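Local atomic coordinates of L-lysine 6-oxidase (Marinomonas mediterranea, PDB entry 3WEU), a protein that oxidises the side-chain amine of L-lysine with a cysteine tryptophylquinone cofactor, releasing the hydrogen peroxide that makes it antibacterial. Residues N105-R110 with D350-G355. Numbering follows the deposited sequence.
Sequences NLLYGR and DNKVIG. With SO4 (sulfate ion), chain E; EDO (1,2-ethanediol), chain N.
Lys352 and Tyr108 carry the apolar part of this contact. The aliphatic chain of Lys352 runs over one face of the tyrosine ring, its CG 4.0 Å from the ring centroid and 25° off the normal, a CH-pi contact displaced toward the CE2 and CZ rim. CG of Lys352 lies anti to its own carbonyl carbon (chi1 -76°), and the chain stays extended to CE, which lies 3.8 Å from Tyr108 OH; a bend at chi4 then turns NZ toward 1,2-ethanediol. The same lysine packs against the 3-10 turn 106-108, its CD approaching Leu107 CB at 3.8 Å. Ile354 adds its CG1-CD1 branch beside the tyrosine backbone, with CD1 3.4 Å from Tyr108 O.

Polar links between the segments are indirect or weak. Tyr108 CA points its hydrogen at Lys352 O (3.4 Å, 148° at the hydrogen), and a water oxygen accepts from Ile354 N at 2.8 Å and donates to Tyr108 O at 2.9 Å.

Asx turns shape both segments: Asn105 OD1 accepts from Leu107 N, tilted from the carbonyl plane, and Asn351 OD1 from Val353 N, above it, while Asn351 ND2 reaches Asp356.

Two loop segments near the surface, after strand 80-91 and helix 336-344, are therefore joined by an aliphatic-aromatic overlap and a water bridge; Lys352 NZ donates to 1,2-ethanediol O1 (3.0 Å), probably an additive, and contributes no polar bond to 105-110.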
ATOM      1  N   ASN A 105      32.437   5.728   4.632  1.00 17.03           N
ATOM      2  CA  ASN A 105      33.478   6.651   4.134  1.00 17.92           C
ATOM      3  C   ASN A 105      34.740   6.601   4.997  1.00 19.45           C
ATOM      4  O   ASN A 105      34.768   7.066   6.170  1.00 18.06           O
ATOM      5  CB  ASN A 105      32.895   8.079   4.088  1.00 17.22           C
ATOM      6  CG  ASN A 105      33.823   9.099   3.457  1.00 17.94           C
ATOM      7  OD1 ASN A 105      35.025   8.923   3.338  1.00 17.13           O
ATOM      8  ND2 ASN A 105      33.228  10.253   3.116  1.00 17.30           N
ATOM      9  N   LEU A 106      35.805   6.082   4.406  1.00 18.18           N
ATOM     10  CA  LEU A 106      37.041   5.759   5.135  1.00 19.09           C
ATOM     11  C   LEU A 106      37.900   6.967   5.408  1.00 20.20           C
ATOM     12  O   LEU A 106      38.892   6.892   6.138  1.00 19.87           O
ATOM     13  CB  LEU A 106      37.825   4.651   4.411  1.00 19.63           C
ATOM     14  CG  LEU A 106      37.124   3.314   4.385  1.00 19.74           C
ATOM     15  CD1 LEU A 106      37.709   2.288   3.467  1.00 20.91           C
ATOM     16  CD2 LEU A 106      37.105   2.766   5.781  1.00 21.16           C
ATOM     17  N   LEU A 107      37.518   8.118   4.850  1.00 16.84           N
ATOM     18  CA  LEU A 107      38.142   9.326   5.233  1.00 17.41           C
ATOM     19  C   LEU A 107      37.921   9.657   6.690  1.00 16.87           C
ATOM     20  O   LEU A 107      38.684  10.459   7.230  1.00 18.63           O
ATOM     21  CB  LEU A 107      37.726  10.515   4.357  1.00 18.76           C
ATOM     22  CG  LEU A 107      38.149  10.314   2.891  1.00 18.45           C
ATOM     23  CD1 LEU A 107      37.415  11.328   2.013  1.00 21.24           C
ATOM     24  CD2 LEU A 107      39.625  10.464   2.742  1.00 19.38           C
ATOM     25  N   TYR A 108      36.905   9.089   7.303  1.00 17.88           N
ATOM     26  CA  TYR A 108      36.635   9.311   8.738  1.00 18.88           C
ATOM     27  C   TYR A 108      37.271   8.208   9.637  1.00 20.73           C
ATOM     28  O   TYR A 108      37.008   8.125  10.853  1.00 21.56           O
ATOM     29  CB  TYR A 108      35.119   9.365   9.002  1.00 19.27           C
ATOM     30  CG  TYR A 108      34.482  10.583   8.354  1.00 18.14           C
ATOM     31  CD1 TYR A 108      34.168  10.577   6.985  1.00 20.29           C
ATOM     32  CD2 TYR A 108      34.243  11.722   9.071  1.00 20.38           C
ATOM     33  CE1 TYR A 108      33.579  11.663   6.400  1.00 19.28           C
ATOM     34  CE2 TYR A 108      33.737  12.848   8.473  1.00 19.17           C
ATOM     35  CZ  TYR A 108      33.393  12.801   7.140  1.00 20.27           C
ATOM     36  OH  TYR A 108      32.910  13.921   6.519  1.00 18.77           O
ATOM     37  N   GLY A 109      38.056   7.360   9.014  1.00 20.61           N
ATOM     38  CA  GLY A 109      38.741   6.288   9.713  1.00 22.84           C
ATOM     39  C   GLY A 109      38.089   4.951   9.587  1.00 20.27           C
ATOM     40  O   GLY A 109      36.946   4.794   9.142  1.00 19.03           O
ATOM     41  N   ARG A 110      38.846   3.919   9.945  1.00 21.10           N
ATOM     42  CA  ARG A 110      38.349   2.564   9.791  1.00 21.55           C
ATOM     43  C   ARG A 110      37.159   2.278  10.622  1.00 20.84           C
ATOM     44  O   ARG A 110      36.395   1.390  10.322  1.00 19.47           O
ATOM     45  CB  ARG A 110      39.456   1.555  10.073  1.00 28.02           C
ATOM     46  CG  ARG A 110      40.402   1.441   8.889  1.00 34.74           C
ATOM     47  CD  ARG A 110      41.613   0.564   9.178  1.00 44.39           C
ATOM     48  NE  ARG A 110      42.404   1.190  10.226  1.00 54.43           N
ATOM     49  CZ  ARG A 110      43.438   0.609  10.813  1.00 63.94           C
ATOM     50  NH1 ARG A 110      43.822  -0.619  10.434  1.00 63.66           N
ATOM     51  NH2 ARG A 110      44.083   1.262  11.768  1.00 61.74           N
ATOM     52  N   ASP A 350      34.787  20.977   8.840  1.00 14.50           N
ATOM     53  CA  ASP A 350      34.865  20.093   9.993  1.00 17.22           C
ATOM     54  C   ASP A 350      36.097  19.190   9.834  1.00 19.69           C
ATOM     55  O   ASP A 350      36.503  18.842   8.728  1.00 17.93           O
ATOM     56  CB  ASP A 350      33.655  19.159  10.078  1.00 17.26           C
ATOM     57  CG  ASP A 350      32.424  19.843  10.612  1.00 16.94           C
ATOM     58  OD1 ASP A 350      32.489  21.062  10.816  1.00 17.64           O
ATOM     59  OD2 ASP A 350      31.373  19.169  10.780  1.00 18.83           O
ATOM     60  N   ASN A 351      36.664  18.754  10.959  1.00 18.57           N
ATOM     61  CA  ASN A 351      37.641  17.668  10.889  1.00 20.34           C
ATOM     62  C   ASN A 351      36.907  16.352  10.500  1.00 20.87           C
ATOM     63  O   ASN A 351      35.647  16.254  10.348  1.00 26.63           O
ATOM     64  CB  ASN A 351      38.349  17.557  12.245  1.00 21.68           C
ATOM     65  CG  ASN A 351      37.419  17.071  13.332  1.00 26.07           C
ATOM     66  OD1 ASN A 351      36.445  16.352  13.046  1.00 30.63           O
ATOM     67  ND2 ASN A 351      37.689  17.458  14.580  1.00 31.86           N
ATOM     68  N   LYS A 352      37.664  15.336  10.203  1.00 19.87           N
ATOM     69  CA  LYS A 352      37.043  14.069   9.847  1.00 19.71           C
ATOM     70  C   LYS A 352      37.211  13.066  10.989  1.00 21.81           C
ATOM     71  O   LYS A 352      37.530  11.902  10.762  1.00 20.20           O
ATOM     72  CB  LYS A 352      37.546  13.596   8.542  1.00 21.16           C
ATOM     73  CG  LYS A 352      36.839  14.480   7.408  1.00 23.82           C
ATOM     74  CD  LYS A 352      37.010  13.854   6.065  1.00 22.29           C
ATOM     75  CE  LYS A 352      36.278  14.536   4.938  1.00 20.65           C
ATOM     76  NZ  LYS A 352      36.633  15.947   4.867  1.00 18.64           N
ATOM     77  N   VAL A 353      36.758  13.494  12.156  1.00 22.42           N
ATOM     78  CA  VAL A 353      36.881  12.704  13.410  1.00 23.99           C
ATOM     79  C   VAL A 353      35.512  12.216  13.787  1.00 26.07           C
ATOM     80  O   VAL A 353      34.591  12.975  13.844  1.00 27.56           O
ATOM     81  CB  VAL A 353      37.429  13.544  14.550  1.00 24.14           C
ATOM     82  CG1 VAL A 353      37.449  12.750  15.879  1.00 26.43           C
ATOM     83  CG2 VAL A 353      38.841  13.954  14.188  1.00 27.45           C
ATOM     84  N   ILE A 354      35.376  10.937  14.045  1.00 22.43           N
ATOM     85  CA  ILE A 354      34.127  10.388  14.494  1.00 26.09           C
ATOM     86  C   ILE A 354      33.757  10.897  15.901  1.00 25.08           C
ATOM     87  O   ILE A 354      34.626  10.964  16.761  1.00 25.17           O
ATOM     88  CB  ILE A 354      34.301   8.859  14.531  1.00 27.66           C
ATOM     89  CG1 ILE A 354      34.326   8.329  13.070  1.00 27.65           C
ATOM     90  CG2 ILE A 354      33.251   8.209  15.387  1.00 29.29           C
ATOM     91  CD1 ILE A 354      34.742   6.870  13.072  1.00 30.62           C
ATOM     92  N   GLY A 355      32.485  11.202  16.120  1.00 23.65           N
ATOM     93  CA  GLY A 355      31.973  11.642  17.408  1.00 22.88           C
ATOM     94  C   GLY A 355      32.273  13.057  17.780  1.00 25.21           C
ATOM     95  O   GLY A 355      32.148  13.395  18.939  1.00 21.01           O
TER
HETATM   96  S   SO4 E 803      42.085   4.855  11.414  1.00 62.88           S
HETATM   97  O1  SO4 E 803      41.688   5.996  12.279  1.00 61.67           O
HETATM   98  O2  SO4 E 803      43.015   4.024  12.231  1.00 68.44           O
HETATM   99  O3  SO4 E 803      40.938   4.030  11.050  1.00 61.98           O
HETATM  100  O4  SO4 E 803      42.639   5.257  10.086  1.00 54.85           O
HETATM  101  C1  EDO N 812      40.480  17.393   4.698  1.00 34.31           C
HETATM  102  O1  EDO N 812      39.555  16.441   5.289  1.00 32.75           O
HETATM  103  C2  EDO N 812      39.931  18.188   3.515  1.00 27.37           C
HETATM  104  O2  EDO N 812      38.764  17.583   2.979  1.00 29.11           O
HETATM  105  O   HOH W   1      37.534   9.343  13.382  1.00 28.82           O